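Type-iv like competence pilin ttha1218 (Thermus thermophilus, PDB 5G25) probably takes part in DNA uptake during natural competence as a type IV-like competence pilin, here without its N-terminal part. Local coordinates at residues T48-N53 against A61-G66. Residues are numbered along the deposited sequence; the frame is centred on the assembly and turned at random.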
ATOM      1  N   THR A  48       1.202  -5.961  -1.242  1.00 35.84           N
ATOM      2  CA  THR A  48      -0.050  -6.106  -1.958  1.00 39.37           C
ATOM      3  C   THR A  48      -0.858  -4.802  -1.830  1.00 40.60           C
ATOM      4  O   THR A  48      -1.019  -4.268  -0.728  1.00 41.64           O
ATOM      5  CB  THR A  48      -0.917  -7.220  -1.330  1.00 47.13           C
ATOM      6  OG1 THR A  48      -0.172  -8.426  -1.202  1.00 49.05           O
ATOM      7  CG2 THR A  48      -2.145  -7.461  -2.165  1.00 49.66           C
ATOM      8  N   ALA A  49      -1.384  -4.347  -2.966  1.00 37.32           N
ATOM      9  CA  ALA A  49      -2.199  -3.162  -3.078  1.00 43.95           C
ATOM     10  C   ALA A  49      -3.577  -3.513  -3.623  1.00 41.40           C
ATOM     11  O   ALA A  49      -3.718  -3.905  -4.767  1.00 45.59           O
ATOM     12  CB  ALA A  49      -1.528  -2.144  -3.994  1.00 42.03           C
ATOM     13  N   ILE A  50      -4.600  -3.317  -2.808  1.00 48.19           N
ATOM     14  CA  ILE A  50      -5.975  -3.588  -3.203  1.00 45.73           C
ATOM     15  C   ILE A  50      -6.662  -2.284  -3.613  1.00 48.54           C
ATOM     16  O   ILE A  50      -6.800  -1.377  -2.803  1.00 45.67           O
ATOM     17  CB  ILE A  50      -6.735  -4.221  -2.020  1.00 50.63           C
ATOM     18  CG1 ILE A  50      -6.103  -5.565  -1.635  1.00 51.64           C
ATOM     19  CG2 ILE A  50      -8.220  -4.386  -2.323  1.00 53.22           C
ATOM     20  CD1 ILE A  50      -5.149  -5.483  -0.461  1.00 59.19           C
ATOM     21  N   PRO A  51      -7.138  -2.196  -4.859  1.00 50.16           N
ATOM     22  CA  PRO A  51      -7.876  -0.971  -5.216  1.00 52.10           C
ATOM     23  C   PRO A  51      -9.146  -0.789  -4.367  1.00 53.76           C
ATOM     24  O   PRO A  51      -9.856  -1.769  -4.105  1.00 54.20           O
ATOM     25  CB  PRO A  51      -8.246  -1.202  -6.683  1.00 55.57           C
ATOM     26  CG  PRO A  51      -8.330  -2.691  -6.818  1.00 52.44           C
ATOM     27  CD  PRO A  51      -7.261  -3.237  -5.895  1.00 50.22           C
ATOM     28  N   CYS A  52      -9.397   0.445  -3.926  1.00 50.77           N
ATOM     29  CA  CYS A  52     -10.565   0.775  -3.097  1.00 48.20           C
ATOM     30  C   CYS A  52     -11.361   1.915  -3.704  1.00 49.41           C
ATOM     31  O   CYS A  52     -10.795   2.830  -4.320  1.00 44.46           O
ATOM     32  CB  CYS A  52     -10.170   1.204  -1.692  1.00 51.97           C
ATOM     33  SG  CYS A  52      -9.180   0.027  -0.757  1.00 60.19           S
ATOM     34  N   ASN A  53     -12.678   1.854  -3.532  1.00 47.82           N
ATOM     35  CA  ASN A  53     -13.498   3.010  -3.802  1.00 54.82           C
ATOM     36  C   ASN A  53     -13.539   3.896  -2.572  1.00 49.92           C
ATOM     37  O   ASN A  53     -13.278   3.454  -1.441  1.00 48.65           O
ATOM     38  CB  ASN A  53     -14.924   2.609  -4.166  1.00 60.99           C
ATOM     39  CG  ASN A  53     -15.579   3.592  -5.120  1.00 60.84           C
ATOM     40  OD1 ASN A  53     -15.099   4.718  -5.345  1.00 54.84           O
ATOM     41  ND2 ASN A  53     -16.676   3.160  -5.710  1.00 63.65           N
ATOM     42  N   ALA A  61     -14.443   1.278   0.322  1.00 59.25           N
ATOM     43  CA  ALA A  61     -14.879  -0.051  -0.091  1.00 60.13           C
ATOM     44  C   ALA A  61     -13.688  -0.778  -0.732  1.00 58.42           C
ATOM     45  O   ALA A  61     -13.240  -0.400  -1.813  1.00 52.65           O
ATOM     46  CB  ALA A  61     -16.038   0.064  -1.073  1.00 58.67           C
ATOM     47  N   CYS A  62     -13.148  -1.782  -0.042  1.00 60.42           N
ATOM     48  CA  CYS A  62     -11.999  -2.551  -0.545  1.00 62.48           C
ATOM     49  C   CYS A  62     -12.343  -4.050  -0.602  1.00 58.65           C
ATOM     50  O   CYS A  62     -12.715  -4.630   0.421  1.00 54.62           O
ATOM     51  CB  CYS A  62     -10.769  -2.328   0.347  1.00 65.34           C
ATOM     52  SG  CYS A  62     -10.413  -0.581   0.750  1.00 73.76           S
ATOM     53  N   PRO A  63     -12.240  -4.673  -1.790  1.00 53.22           N
ATOM     54  CA  PRO A  63     -11.914  -4.071  -3.073  1.00 57.58           C
ATOM     55  C   PRO A  63     -13.060  -3.227  -3.608  1.00 61.55           C
ATOM     56  O   PRO A  63     -14.163  -3.262  -3.071  1.00 62.13           O
ATOM     57  CB  PRO A  63     -11.675  -5.281  -4.002  1.00 63.86           C
ATOM     58  CG  PRO A  63     -11.526  -6.464  -3.103  1.00 68.52           C
ATOM     59  CD  PRO A  63     -12.369  -6.139  -1.902  1.00 66.87           C
ATOM     60  N   THR A  64     -12.791  -2.465  -4.655  1.00 58.94           N
ATOM     61  CA  THR A  64     -13.801  -1.608  -5.225  1.00 61.96           C
ATOM     62  C   THR A  64     -14.659  -2.392  -6.185  1.00 71.55           C
ATOM     63  O   THR A  64     -14.167  -3.286  -6.869  1.00 71.59           O
ATOM     64  CB  THR A  64     -13.207  -0.425  -5.998  1.00 56.44           C
ATOM     65  OG1 THR A  64     -14.277   0.395  -6.472  1.00 59.38           O
ATOM     66  CG2 THR A  64     -12.343  -0.897  -7.211  1.00 56.57           C
ATOM     67  N   ALA A  65     -15.938  -2.035  -6.236  1.00 82.29           N
ATOM     68  CA  ALA A  65     -16.824  -2.498  -7.290  1.00 86.62           C
ATOM     69  C   ALA A  65     -16.789  -1.540  -8.493  1.00 92.83           C
ATOM     70  O   ALA A  65     -17.386  -1.830  -9.528  1.00100.89           O
ATOM     71  CB  ALA A  65     -18.240  -2.625  -6.758  1.00 87.11           C
ATOM     72  N   GLY A  66     -16.099  -0.404  -8.361  1.00 83.64           N
ATOM     73  CA  GLY A  66     -16.072   0.598  -9.425  1.00 77.23           C
ATOM     74  C   GLY A  66     -14.771   1.372  -9.472  1.00 76.65           C
ATOM     75  O   GLY A  66     -13.711   0.780  -9.670  1.00 66.11           O
TER
HETATM   76  O   HOH W   1     -17.618   0.071  -4.696  1.00 63.11           O
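Ile50 begins the contact by laying its CG2 methyl against Pro63, 3.9 Å from Pro63 CB. That methyl stands anti to the backbone N, while CG1 leads away from the loop. Pro63 follows a cis peptide bond. Pro51 adds its carbonyl oxygen, which receives a weak, bent bond from Thr64 N (3.1 Å, 128° at the hydrogen). The same oxygen takes a CA-H...O contact from Pro63. Cys52 is joined covalently to Cys62, SG to SG at 2.0 Å, with a chi3 of 111°. On the other side of the strand, the backbone of Cys52 bonds to Arg69 and Ala70, so the disulfide ties the loop to a strand already paired with 70-77. Asn53 and Ala61 form an antiparallel hydrogen-bonded pair. Asn53 N reaches Ala61 O at 2.9 Å, and Ala61 N returns a bond to Asn53 O at 3.0 Å. Beyond this pair, Asn53 CB packs at 3.3 Å from Thr64 OG1. With chi1 at -177°, OG1 lies anti to its own N and beside the carbonyl carbon, where it accepts from Gly66 N at 2.7 Å in an ST turn. OG1 also bonds to Asp67 O. A valine in place of Thr64 would probably leave Gly66 N and Asp67 O without this mate and free the turn to shift. A water accepts from Ala65 N and, weakly, from Asn53 ND2. The chemistry implies a surface loop fixed chiefly by one covalent link and backbone bonds, with little apolar packing, at the end of the pilin's antiparallel sheet.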